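Local coordinates for protein response regulator ChrA (Corynebacterium diphtheriae, PDB 4YN8) that probably binds DNA as the response regulator of a haem-sensing two-component system, joining a CheY-like receiver domain to a LuxR-type helix-turn-helix domain, at residues Q141-R146 against Y182-V187; I148-N153 against K175-H180; L154-S159 against A164-I169; L78-Y83 against S108-A113. The protein carries 1 engineered substitution. All blocks are in the same frame, centred on the assembly; numbering follows the deposited sequence. Where two conformers were deposited one is given.

Contact 1. Residues Q141-R146 against Y182-V187. With SO4 (sulfate ion), chain D.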
loop_
_atom_site.group_PDB
_atom_site.type_symbol
_atom_site.label_atom_id
_atom_site.label_comp_id
_atom_site.label_asym_id
_atom_site.label_seq_id
_atom_site.Cartn_x
_atom_site.Cartn_y
_atom_site.Cartn_z
ATOM N N GLN A 141 19.095 0.736 7.275
ATOM C CA GLN A 141 20.448 0.389 7.678
ATOM C C GLN A 141 21.260 1.646 8.049
ATOM O O GLN A 141 20.984 2.722 7.591
ATOM C CB GLN A 141 21.176 -0.329 6.514
ATOM C CG GLN A 141 21.376 0.572 5.320
ATOM C CD GLN A 141 22.100 -0.101 4.146
ATOM O OE1 GLN A 141 22.551 -1.256 4.238
ATOM N NE2 GLN A 141 22.202 0.633 3.025
ATOM N N ALA A 142 22.295 1.455 8.823
ATOM C CA ALA A 142 23.163 2.555 9.211
ATOM C C ALA A 142 23.888 3.050 7.991
ATOM O O ALA A 142 24.014 2.326 6.994
ATOM C CB ALA A 142 24.145 2.067 10.213
ATOM N N LEU A 143 24.383 4.269 8.046
ATOM C CA LEU A 143 25.314 4.718 7.020
ATOM C C LEU A 143 26.521 3.778 7.033
ATOM O O LEU A 143 26.990 3.316 8.084
ATOM C CB LEU A 143 25.742 6.151 7.329
ATOM C CG LEU A 143 24.748 7.248 6.963
ATOM C CD1 LEU A 143 25.435 8.574 7.031
ATOM C CD2 LEU A 143 24.275 7.086 5.559
ATOM N N SER A 144 27.075 3.492 5.861
ATOM C CA SER A 144 28.221 2.621 5.798
ATOM C C SER A 144 29.528 3.413 6.062
ATOM O O SER A 144 29.566 4.638 6.000
ATOM C CB SER A 144 28.321 2.094 4.362
ATOM O OG SER A 144 28.635 3.150 3.452
ATOM N N ALA A 145 30.618 2.681 6.195
ATOM C CA ALA A 145 31.904 3.291 6.442
ATOM C C ALA A 145 32.244 4.225 5.279
ATOM O O ALA A 145 32.785 5.302 5.498
ATOM C CB ALA A 145 32.979 2.229 6.600
ATOM N N ARG A 146 31.932 3.807 4.055
ATOM C CA ARG A 146 32.215 4.609 2.863
ATOM C C ARG A 146 31.426 5.895 2.876
ATOM O O ARG A 146 31.932 6.966 2.558
ATOM C CB ARG A 146 31.887 3.849 1.590
ATOM C CG ARG A 146 32.042 4.664 0.318
ATOM C CD ARG A 146 33.522 5.039 0.113
ATOM N NE ARG A 146 34.211 3.895 -0.515
ATOM C CZ ARG A 146 35.503 3.861 -0.852
ATOM N NH1 ARG A 146 36.334 4.839 -0.489
ATOM N NH2 ARG A 146 35.985 2.805 -1.529
ATOM N N TYR A 182 22.036 11.591 0.974
ATOM C CA TYR A 182 21.070 12.689 1.087
ATOM C C TYR A 182 19.704 12.149 1.416
ATOM O O TYR A 182 18.949 12.722 2.213
ATOM C CB TYR A 182 20.994 13.476 -0.233
ATOM C CG TYR A 182 22.206 14.298 -0.605
ATOM C CD1 TYR A 182 23.320 14.396 0.217
ATOM C CD2 TYR A 182 22.237 14.986 -1.802
ATOM C CE1 TYR A 182 24.431 15.136 -0.169
ATOM C CE2 TYR A 182 23.320 15.734 -2.166
ATOM C CZ TYR A 182 24.426 15.783 -1.368
ATOM O OH TYR A 182 25.515 16.514 -1.771
ATOM N N SER A 183 19.375 11.016 0.821
ATOM C CA SER A 183 18.099 10.361 1.124
ATOM C C SER A 183 18.035 9.937 2.616
ATOM O O SER A 183 17.065 10.253 3.302
ATOM C CB SER A 183 17.849 9.221 0.135
ATOM O OG SER A 183 16.955 8.268 0.672
ATOM N N LYS A 184 19.081 9.305 3.133
ATOM C CA LYS A 184 19.155 8.874 4.528
ATOM C C LYS A 184 19.092 10.041 5.516
ATOM O O LYS A 184 18.540 9.900 6.623
ATOM C CB LYS A 184 20.450 8.095 4.794
ATOM C CG LYS A 184 20.670 6.886 3.900
ATOM C CD LYS A 184 19.806 5.747 4.335
ATOM C CE LYS A 184 20.466 5.012 5.481
ATOM N NZ LYS A 184 19.446 4.198 6.175
ATOM N N LEU A 185 19.706 11.148 5.135
ATOM C CA LEU A 185 19.769 12.369 5.971
ATOM C C LEU A 185 18.548 13.275 5.855
ATOM O O LEU A 185 18.408 14.214 6.631
ATOM C CB LEU A 185 21.044 13.156 5.650
ATOM C CG LEU A 185 22.333 12.402 5.997
ATOM C CD1 LEU A 185 23.521 13.302 5.686
ATOM C CD2 LEU A 185 22.381 11.967 7.441
ATOM N N GLY A 186 17.700 13.045 4.853
ATOM C CA GLY A 186 16.539 13.910 4.628
ATOM C C GLY A 186 16.866 15.255 4.040
ATOM O O GLY A 186 16.225 16.259 4.378
ATOM N N VAL A 187 17.885 15.335 3.176
ATOM C CA VAL A 187 18.343 16.620 2.643
ATOM C C VAL A 187 18.508 16.482 1.151
ATOM O O VAL A 187 18.384 15.382 0.620
ATOM C CB VAL A 187 19.692 17.062 3.267
ATOM C CG1 VAL A 187 19.571 17.129 4.788
ATOM C CG2 VAL A 187 20.812 16.100 2.894
HETATM S S SO4 D . 25.144 18.922 -4.322
HETATM O O1 SO4 D . 25.963 17.725 -3.972
HETATM O O2 SO4 D . 25.717 19.649 -5.448
HETATM O O3 SO4 D . 23.877 18.262 -4.622
HETATM O O4 SO4 D . 24.995 19.941 -3.280
#
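Lys184 lays the first part of its side chain along Leu143: CB and CG each lie 4.0 Å from the methyl CD2 of Leu143, and the two side chains slide past each other in opposite directions. Beyond CG the lysine does not run straight on. Bends at chi2 (-76°) and chi3 (-83°) turn its end towards the backbone of Gln141. In the conformer described, one of two modelled, NZ donates a short hydrogen bond of 2.6 Å to Gln141 O, approaching in the carbonyl plane at a C=O...N angle of 150°. The contact joins the loop ahead of helix 145-155 to the last turn of helix 171-185, within the LuxR-type helix-turn-helix region; by family the latter is probably the recognition helix. On the loop side Ser144 is the N-cap of helix 145-155, and Glu147 OE1 returns a bond to Ser144 N, as in a capping box. On the other side Gly186 ends the helix in a Schellman motif with positive phi. Just before that end, Tyr182 OH donates a 2.6 Å hydrogen bond to O1 of a sulfate lying at the edge of the phenol ring, and Arg190 N binds the same ion.

Contact 2. Residues I148-N153 against K175-H180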
loop_
_atom_site.group_PDB
_atom_site.type_symbol
_atom_site.label_atom_id
_atom_site.label_comp_id
_atom_site.label_asym_id
_atom_site.label_seq_id
_atom_site.Cartn_x
_atom_site.Cartn_y
_atom_site.Cartn_z
ATOM N N ILE A 148 30.251 7.463 5.553
ATOM C CA ILE A 148 30.808 8.308 6.622
ATOM C C ILE A 148 32.078 8.998 6.146
ATOM O O ILE A 148 32.270 10.199 6.348
ATOM C CB ILE A 148 31.119 7.478 7.882
ATOM C CG1 ILE A 148 29.840 6.898 8.517
ATOM C CG2 ILE A 148 31.965 8.291 8.865
ATOM C CD1 ILE A 148 28.787 7.939 8.834
ATOM N N GLU A 149 32.917 8.246 5.426
ATOM C CA GLU A 149 34.136 8.792 4.859
ATOM C C GLU A 149 33.849 9.874 3.900
ATOM O O GLU A 149 34.505 10.932 3.914
ATOM C CB GLU A 149 34.899 7.678 4.109
ATOM C CG GLU A 149 36.257 8.077 3.599
ATOM C CD GLU A 149 36.955 6.906 2.879
ATOM O OE1 GLU A 149 36.254 6.058 2.252
ATOM O OE2 GLU A 149 38.194 6.856 2.908
ATOM N N ILE A 150 32.848 9.687 3.039
ATOM C CA ILE A 150 32.496 10.754 2.133
ATOM C C ILE A 150 32.030 11.998 2.884
ATOM O O ILE A 150 32.409 13.122 2.506
ATOM C CB ILE A 150 31.424 10.270 1.125
ATOM C CG1 ILE A 150 32.104 9.359 0.073
ATOM C CG2 ILE A 150 30.748 11.404 0.418
ATOM C CD1 ILE A 150 31.117 8.626 -0.779
ATOM N N LEU A 151 31.157 11.806 3.865
ATOM C CA LEU A 151 30.689 12.994 4.665
ATOM C C LEU A 151 31.838 13.737 5.341
ATOM O O LEU A 151 31.872 15.001 5.321
ATOM C CB LEU A 151 29.642 12.566 5.670
ATOM C CG LEU A 151 28.292 12.263 5.061
ATOM C CD1 LEU A 151 27.524 11.398 6.064
ATOM C CD2 LEU A 151 27.525 13.537 4.724
ATOM N N GLN A 152 32.774 13.000 5.914
ATOM C CA GLN A 152 33.938 13.607 6.617
ATOM C C GLN A 152 34.750 14.432 5.629
ATOM O O GLN A 152 35.270 15.519 5.960
ATOM C CB GLN A 152 34.784 12.545 7.260
ATOM C CG GLN A 152 34.090 11.945 8.464
ATOM C CD GLN A 152 34.771 10.776 9.053
ATOM O OE1 GLN A 152 35.441 9.988 8.358
ATOM N NE2 GLN A 152 34.719 10.688 10.355
ATOM N N ASN A 153 34.878 13.941 4.396
ATOM C CA ASN A 153 35.563 14.753 3.374
ATOM C C ASN A 153 34.740 15.892 2.795
ATOM O O ASN A 153 35.305 16.969 2.474
ATOM C CB ASN A 153 36.138 13.825 2.273
ATOM C CG ASN A 153 37.308 13.005 2.768
ATOM O OD1 ASN A 153 37.180 11.867 3.242
ATOM N ND2 ASN A 153 38.444 13.594 2.727
ATOM N N LYS A 175 28.909 10.466 -6.817
ATOM C CA LYS A 175 27.541 11.006 -6.961
ATOM C C LYS A 175 26.419 10.016 -6.532
ATOM O O LYS A 175 25.454 10.403 -5.887
ATOM C CB LYS A 175 27.336 11.546 -8.398
ATOM C CG LYS A 175 27.449 13.071 -8.499
ATOM C CD LYS A 175 26.084 13.739 -8.115
ATOM C CE LYS A 175 26.158 14.933 -7.123
ATOM N NZ LYS A 175 24.836 15.372 -6.570
ATOM N N THR A 176 26.552 8.751 -6.874
ATOM C CA THR A 176 25.618 7.725 -6.433
ATOM C C THR A 176 25.550 7.606 -4.912
ATOM O O THR A 176 24.463 7.484 -4.338
ATOM C CB THR A 176 25.977 6.393 -7.072
ATOM O OG1 THR A 176 25.859 6.581 -8.498
ATOM C CG2 THR A 176 25.054 5.322 -6.618
ATOM N N HIS A 177 26.715 7.623 -4.268
ATOM C CA HIS A 177 26.775 7.594 -2.820
ATOM C C HIS A 177 26.089 8.819 -2.253
ATOM O O HIS A 177 25.397 8.688 -1.252
ATOM C CB HIS A 177 28.203 7.558 -2.306
ATOM C CG HIS A 177 28.896 6.239 -2.470
ATOM N ND1 HIS A 177 28.393 5.048 -1.982
ATOM C CD2 HIS A 177 30.085 5.935 -3.042
ATOM C CE1 HIS A 177 29.240 4.065 -2.248
ATOM N NE2 HIS A 177 30.267 4.576 -2.908
ATOM N N LEU A 178 26.359 9.987 -2.808
ATOM C CA LEU A 178 25.720 11.225 -2.312
ATOM C C LEU A 178 24.216 11.127 -2.414
ATOM O O LEU A 178 23.490 11.551 -1.483
ATOM C CB LEU A 178 26.225 12.487 -2.994
ATOM C CG LEU A 178 27.675 12.848 -2.712
ATOM C CD1 LEU A 178 28.085 14.002 -3.603
ATOM C CD2 LEU A 178 27.882 13.121 -1.226
ATOM N N VAL A 179 23.706 10.578 -3.517
ATOM C CA VAL A 179 22.230 10.390 -3.599
ATOM C C VAL A 179 21.692 9.584 -2.422
ATOM O O VAL A 179 20.683 9.994 -1.778
ATOM C CB VAL A 179 21.769 9.774 -4.971
ATOM C CG1 VAL A 179 20.306 9.362 -4.906
ATOM C CG2 VAL A 179 22.017 10.772 -6.080
ATOM N N HIS A 180 22.379 8.505 -2.075
ATOM C CA HIS A 180 21.900 7.645 -1.033
ATOM C C HIS A 180 22.044 8.342 0.309
ATOM O O HIS A 180 21.152 8.255 1.144
ATOM C CB HIS A 180 22.639 6.337 -0.994
ATOM C CG HIS A 180 21.985 5.320 -0.118
ATOM N ND1 HIS A 180 22.624 4.739 0.956
ATOM C CD2 HIS A 180 20.734 4.793 -0.142
ATOM C CE1 HIS A 180 21.809 3.880 1.539
ATOM N NE2 HIS A 180 20.651 3.902 0.900
#
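Ile150, on helix 145-155, points its two branches at His177 and Leu178 of helix 171-185, joining the first and third helices of the LuxR-type helix-turn-helix domain. In this family the third helix is the one that usually enters the DNA major groove. Lys175 and Thr176, which open the second segment, do not reach residues 148-153; Thr176 OG1 binds back within its own helix to Ala172 O. His177 follows and points at the partner helix. Its CB lies 3.5 Å from Ile150 CD1, and the same methyl comes within 3.7 Å of CD2 of the His177 imidazole, approaching the ring at a slant. CD1 gets there because CG1 of Ile150 sits anti to the carbonyl carbon (chi1 -75°) and the chain then runs on extended, crossing the histidine at about a right angle. Next comes Leu178, whose CA is 8.1 Å from the CA of Ile150, the nearest such pair between the two segments. Leu178 is buried and also touches Leu154 of helix 145-155 and Asn160 of helix 160-167. Its CB leaves at a tangent, but the end of the chain swings in, and Leu178 CD2 meets Ile150 CG2 at 3.7 Å.

Contact 3. Residues L154-S159 against A164-I169; sequences LEQGLS and AAKLFI
Leu158 and Lys166 face each other with CA atoms 9.3 Å apart, one in the turn that follows helix 145-155 and the other in the last turns of helix 160-167. Gly157, with positive phi (89°), closes the first helix in a Schellman motif and sends the chain on to Leu158. The lysine bridges the gap with its whole length. Its CG lies opposite the backbone N (chi1 -173°) and the chain stays extended from there, so that CD passes 3.9 Å from the methyl CD2 of Leu158, the two side chains crossing at about a right angle. Further out, Lys166 NZ stands 4.0 Å from Gln156 OE1, too far for a hydrogen bond, and the firmer polar tie of that glutamine is from NE2 to Gln152 O. The interface is therefore a thin, aliphatic one at the protein surface. Ser159 begins helix 160-167 as its N-cap, with Gln162 OE1 bonded back to Ser159 N. Leu158 packs on Leu163 of helix 160-167, and Leu154, in the last turn of helix 145-155, touches Leu163, Leu178 of helix 171-185 and Ile194 of helix 190-199, all within the LuxR-type domain.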
loop_
_atom_site.group_PDB
_atom_site.type_symbol
_atom_site.label_atom_id
_atom_site.label_comp_id
_atom_site.label_asym_id
_atom_site.label_seq_id
_atom_site.Cartn_x
_atom_site.Cartn_y
_atom_site.Cartn_z
ATOM N N LEU A 154 33.428 15.718 2.688
ATOM C CA LEU A 154 32.554 16.814 2.289
ATOM C C LEU A 154 32.674 17.964 3.312
ATOM O O LEU A 154 32.597 19.142 2.928
ATOM C CB LEU A 154 31.070 16.435 2.255
ATOM C CG LEU A 154 30.374 15.820 1.061
ATOM C CD1 LEU A 154 28.887 15.661 1.405
ATOM C CD2 LEU A 154 30.573 16.660 -0.209
ATOM N N GLU A 155 32.814 17.597 4.582
ATOM C CA GLU A 155 32.938 18.607 5.678
ATOM C C GLU A 155 34.194 19.466 5.484
ATOM O O GLU A 155 34.220 20.632 5.884
ATOM C CB GLU A 155 33.031 17.903 7.027
ATOM C CG GLU A 155 32.859 18.854 8.211
ATOM C CD GLU A 155 33.049 18.222 9.583
ATOM O OE1 GLU A 155 33.750 17.175 9.686
ATOM O OE2 GLU A 155 32.579 18.847 10.594
ATOM N N GLN A 156 35.253 18.887 4.919
ATOM C CA GLN A 156 36.480 19.611 4.631
ATOM C C GLN A 156 36.424 20.457 3.358
ATOM O O GLN A 156 37.402 21.073 3.011
ATOM C CB GLN A 156 37.650 18.648 4.576
ATOM C CG GLN A 156 37.910 17.958 5.892
ATOM C CD GLN A 156 38.790 16.750 5.716
ATOM O OE1 GLN A 156 39.903 16.869 5.238
ATOM N NE2 GLN A 156 38.287 15.582 6.060
ATOM N N GLY A 157 35.283 20.477 2.693
ATOM C CA GLY A 157 34.994 21.326 1.568
ATOM C C GLY A 157 35.375 20.756 0.219
ATOM O O GLY A 157 35.540 21.497 -0.727
ATOM N N LEU A 158 35.498 19.439 0.106
ATOM C CA LEU A 158 35.950 18.858 -1.161
ATOM C C LEU A 158 34.824 18.799 -2.158
ATOM O O LEU A 158 33.705 18.448 -1.819
ATOM C CB LEU A 158 36.527 17.464 -0.922
ATOM C CG LEU A 158 37.984 17.385 -0.550
ATOM C CD1 LEU A 158 38.304 17.997 0.800
ATOM C CD2 LEU A 158 38.420 15.939 -0.584
ATOM N N SER A 159 35.127 19.095 -3.419
ATOM C CA SER A 159 34.199 18.920 -4.538
ATOM C C SER A 159 34.104 17.426 -4.880
ATOM O O SER A 159 34.936 16.606 -4.432
ATOM C CB SER A 159 34.747 19.628 -5.790
ATOM O OG SER A 159 35.985 19.066 -6.178
ATOM N N ALA A 164 36.671 12.145 -5.533
ATOM C CA ALA A 164 37.035 11.025 -6.403
ATOM C C ALA A 164 38.520 10.783 -6.363
ATOM O O ALA A 164 38.976 9.638 -6.237
ATOM C CB ALA A 164 36.558 11.307 -7.819
ATOM N N ALA A 165 39.292 11.856 -6.450
ATOM C CA ALA A 165 40.740 11.739 -6.501
ATOM C C ALA A 165 41.293 11.206 -5.174
ATOM O O ALA A 165 42.159 10.315 -5.136
ATOM C CB ALA A 165 41.330 13.093 -6.845
ATOM N N LYS A 166 40.748 11.701 -4.065
ATOM C CA LYS A 166 41.234 11.315 -2.761
ATOM C C LYS A 166 40.865 9.893 -2.372
ATOM O O LYS A 166 41.669 9.167 -1.748
ATOM C CB LYS A 166 40.714 12.326 -1.742
ATOM C CG LYS A 166 41.312 12.099 -0.372
ATOM C CD LYS A 166 40.908 13.171 0.618
ATOM C CE LYS A 166 41.374 12.765 2.016
ATOM N NZ LYS A 166 41.196 13.963 2.875
ATOM N N LEU A 167 39.657 9.476 -2.733
ATOM C CA LEU A 167 39.139 8.171 -2.325
ATOM C C LEU A 167 39.395 7.070 -3.382
ATOM O O LEU A 167 39.089 5.889 -3.154
ATOM C CB LEU A 167 37.622 8.264 -2.058
ATOM C CG LEU A 167 37.322 9.276 -0.932
ATOM C CD1 LEU A 167 35.841 9.307 -0.603
ATOM C CD2 LEU A 167 38.117 9.012 0.317
ATOM N N PHE A 168 39.895 7.488 -4.537
ATOM C CA PHE A 168 40.135 6.574 -5.688
ATOM C C PHE A 168 38.908 5.867 -6.150
ATOM O O PHE A 168 38.929 4.657 -6.427
ATOM C CB PHE A 168 41.233 5.553 -5.386
ATOM C CG PHE A 168 42.533 6.160 -5.020
ATOM C CD1 PHE A 168 43.490 6.425 -5.972
ATOM C CD2 PHE A 168 42.844 6.404 -3.673
ATOM C CE1 PHE A 168 44.719 6.981 -5.622
ATOM C CE2 PHE A 168 44.065 6.964 -3.313
ATOM C CZ PHE A 168 44.994 7.254 -4.299
ATOM N N ILE A 169 37.813 6.618 -6.278
ATOM C CA ILE A 169 36.590 6.091 -6.876
ATOM C C ILE A 169 36.148 7.140 -7.894
ATOM O O ILE A 169 36.545 8.307 -7.814
ATOM C CB ILE A 169 35.482 5.796 -5.822
ATOM C CG1 ILE A 169 35.190 7.058 -4.979
ATOM C CG2 ILE A 169 35.890 4.674 -4.888
ATOM C CD1 ILE A 169 34.055 6.886 -3.964
#

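Contact 4. Residues L78-Y83 against S108-A113; sequences LILTTY and SALHDA. With SO4 (sulfate ion), chain B; SO4 (sulfate ion), chain E.
Leu78 directs CB from strand 77-81 at helix 107-119, and its methyls reach Leu110 and Ala113. From CB the chain goes to CG, held opposite the backbone N (chi1 167°), where it forks. CD1 meets Ala113 CB at 4.1 Å, while CD2 touches two partners, 3.9 Å from Ala113 CB and 4.0 Å from Leu110 CD1. That same Leu110 methyl also faces Leu80 CD2, 4.2 Å away, the two leucines crossing at about a right angle. The strand and helix segments run nearly antiparallel, at 154°, with their axes 10.7 Å apart. Helix 15-26 adds to this apolar layer, with Leu21 touching Leu80, and Ile24 and Leu25 touching Leu110. At the C-terminal end of the strand the chemistry turns polar: Thr81 OG1 donates a 2.7 Å hydrogen bond to O4 of a sulfate, probably from the crystallisation liquor. Lys103 NZ and the backbone N atoms of Ile55 and Gln56, which follow the magnesium ligand Asp54, bind the same ion, a place consistent with that of a phosphoryl group in receiver domains. A helix packed on a central parallel strand, with an anion site at the strand's end, is the arrangement of the CheY-like alpha/beta fold.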
loop_
_atom_site.group_PDB
_atom_site.type_symbol
_atom_site.label_atom_id
_atom_site.label_comp_id
_atom_site.label_asym_id
_atom_site.label_seq_id
_atom_site.Cartn_x
_atom_site.Cartn_y
_atom_site.Cartn_z
ATOM N N LEU A 78 -15.955 -3.203 0.652
ATOM C CA LEU A 78 -15.086 -4.036 1.453
ATOM C C LEU A 78 -13.886 -4.385 0.587
ATOM O O LEU A 78 -14.041 -5.030 -0.467
ATOM C CB LEU A 78 -15.832 -5.308 1.925
ATOM C CG LEU A 78 -14.987 -6.430 2.509
ATOM C CD1 LEU A 78 -14.349 -5.860 3.792
ATOM C CD2 LEU A 78 -15.906 -7.609 2.793
ATOM N N ILE A 79 -12.671 -3.975 1.009
ATOM C CA ILE A 79 -11.447 -4.307 0.301
ATOM C C ILE A 79 -10.849 -5.565 0.897
ATOM O O ILE A 79 -10.702 -5.676 2.132
ATOM C CB ILE A 79 -10.411 -3.164 0.398
ATOM C CG1 ILE A 79 -10.889 -1.989 -0.418
ATOM C CG2 ILE A 79 -9.031 -3.617 -0.046
ATOM C CD1 ILE A 79 -9.999 -0.739 -0.276
ATOM N N LEU A 80 -10.537 -6.490 0.000
ATOM C CA LEU A 80 -9.860 -7.759 0.339
ATOM C C LEU A 80 -8.451 -7.755 -0.167
ATOM O O LEU A 80 -8.158 -7.345 -1.298
ATOM C CB LEU A 80 -10.583 -8.943 -0.212
ATOM C CG LEU A 80 -12.054 -9.129 0.166
ATOM C CD1 LEU A 80 -12.666 -10.383 -0.455
ATOM C CD2 LEU A 80 -12.306 -9.115 1.644
ATOM N N THR A 81 -7.541 -8.229 0.669
ATOM C CA THR A 81 -6.170 -8.339 0.208
ATOM C C THR A 81 -5.503 -9.532 0.863
ATOM O O THR A 81 -6.175 -10.358 1.463
ATOM C CB THR A 81 -5.449 -7.010 0.406
ATOM O OG1 THR A 81 -4.236 -6.951 -0.371
ATOM C CG2 THR A 81 -5.199 -6.698 1.869
ATOM N N THR A 82 -4.192 -9.665 0.653
ATOM C CA THR A 82 -3.403 -10.720 1.307
ATOM C C THR A 82 -2.313 -10.070 2.190
ATOM O O THR A 82 -1.847 -8.961 1.957
ATOM C CB THR A 82 -2.755 -11.689 0.294
ATOM O OG1 THR A 82 -1.807 -11.023 -0.530
ATOM C CG2 THR A 82 -3.804 -12.278 -0.638
ATOM N N TYR A 83 -1.916 -10.791 3.193
ATOM C CA TYR A 83 -0.990 -10.217 4.184
ATOM C C TYR A 83 0.356 -9.858 3.576
ATOM O O TYR A 83 1.038 -8.958 4.079
ATOM C CB TYR A 83 -0.850 -11.166 5.372
ATOM C CG TYR A 83 0.057 -12.345 5.134
ATOM C CD1 TYR A 83 -0.427 -13.524 4.569
ATOM C CD2 TYR A 83 1.421 -12.267 5.447
ATOM C CE1 TYR A 83 0.407 -14.599 4.348
ATOM C CE2 TYR A 83 2.257 -13.362 5.230
ATOM C CZ TYR A 83 1.748 -14.513 4.660
ATOM O OH TYR A 83 2.586 -15.620 4.459
ATOM N N SER A 108 -16.544 -17.127 8.356
ATOM C CA SER A 108 -17.469 -16.398 9.194
ATOM C C SER A 108 -17.099 -14.903 9.276
ATOM O O SER A 108 -17.962 -14.023 9.442
ATOM C CB SER A 108 -17.505 -17.005 10.610
ATOM O OG SER A 108 -16.208 -16.949 11.212
ATOM N N ALA A 109 -15.819 -14.651 9.267
ATOM C CA ALA A 109 -15.294 -13.262 9.281
ATOM C C ALA A 109 -15.588 -12.537 7.978
ATOM O O ALA A 109 -15.909 -11.336 7.999
ATOM C CB ALA A 109 -13.803 -13.227 9.585
ATOM N N LEU A 110 -15.533 -13.239 6.867
ATOM C CA LEU A 110 -15.926 -12.638 5.592
ATOM C C LEU A 110 -17.431 -12.320 5.615
ATOM O O LEU A 110 -17.826 -11.244 5.243
ATOM C CB LEU A 110 -15.602 -13.540 4.413
ATOM C CG LEU A 110 -16.049 -13.014 3.065
ATOM C CD1 LEU A 110 -15.469 -11.620 2.796
ATOM C CD2 LEU A 110 -15.569 -13.981 2.012
ATOM N N HIS A 111 -18.256 -13.258 6.097
ATOM C CA HIS A 111 -19.680 -13.001 6.247
ATOM C C HIS A 111 -19.933 -11.791 7.106
ATOM O O HIS A 111 -20.681 -10.882 6.745
ATOM C CB HIS A 111 -20.385 -14.243 6.853
ATOM C CG HIS A 111 -21.759 -13.949 7.342
ATOM N ND1 HIS A 111 -21.998 -13.425 8.605
ATOM C CD2 HIS A 111 -22.966 -14.046 6.739
ATOM C CE1 HIS A 111 -23.293 -13.189 8.737
ATOM N NE2 HIS A 111 -23.900 -13.588 7.632
ATOM N N ASP A 112 -19.303 -11.748 8.286
ATOM C CA ASP A 112 -19.517 -10.663 9.182
ATOM C C ASP A 112 -19.056 -9.313 8.618
ATOM O O ASP A 112 -19.700 -8.270 8.903
ATOM C CB ASP A 112 -18.787 -10.934 10.493
ATOM C CG ASP A 112 -19.445 -12.079 11.297
ATOM O OD1 ASP A 112 -20.483 -12.666 10.856
ATOM O OD2 ASP A 112 -18.874 -12.443 12.382
ATOM N N ALA A 113 -17.949 -9.340 7.873
ATOM C CA ALA A 113 -17.449 -8.120 7.175
ATOM C C ALA A 113 -18.421 -7.608 6.109
ATOM O O ALA A 113 -18.667 -6.402 5.998
ATOM C CB ALA A 113 -16.079 -8.343 6.576
HETATM S S SO4 B . -4.559 -7.870 -3.703
HETATM O O1 SO4 B . -4.615 -9.244 -3.170
HETATM O O2 SO4 B . -3.169 -7.410 -3.685
HETATM O O3 SO4 B . -5.044 -7.661 -5.090
HETATM O O4 SO4 B . -5.396 -6.935 -2.825
HETATM S S SO4 E . -14.663 -20.793 9.289
HETATM O O1 SO4 E . -13.635 -20.567 8.171
HETATM O O2 SO4 E . -15.151 -22.210 9.124
HETATM O O3 SO4 E . -15.875 -19.902 9.292
HETATM O O4 SO4 E . -14.206 -20.616 10.703
#

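Overall arrangement
Contacts 1, 2 and 3 all lie in the helical LuxR-type domain and border or use helix 145-155: contact 1 just ahead of it, contact 2 in its middle, contact 3 just past its end. Contact 2 is buried, two apolar side chains and a histidine; contacts 1 and 3, on the surface, each use an aliphatic lysine stem against a leucine, but only in contact 1 does the ammonium group bond across. Contact 3 is nested along the chain within contact 2, and contact 2 within contact 1. Contact 4 stands apart in the receiver domain, its centre 40 to 55 Å from the others, and joins a strand to a helix. It is also buried, but wholly leucine and alanine methyls.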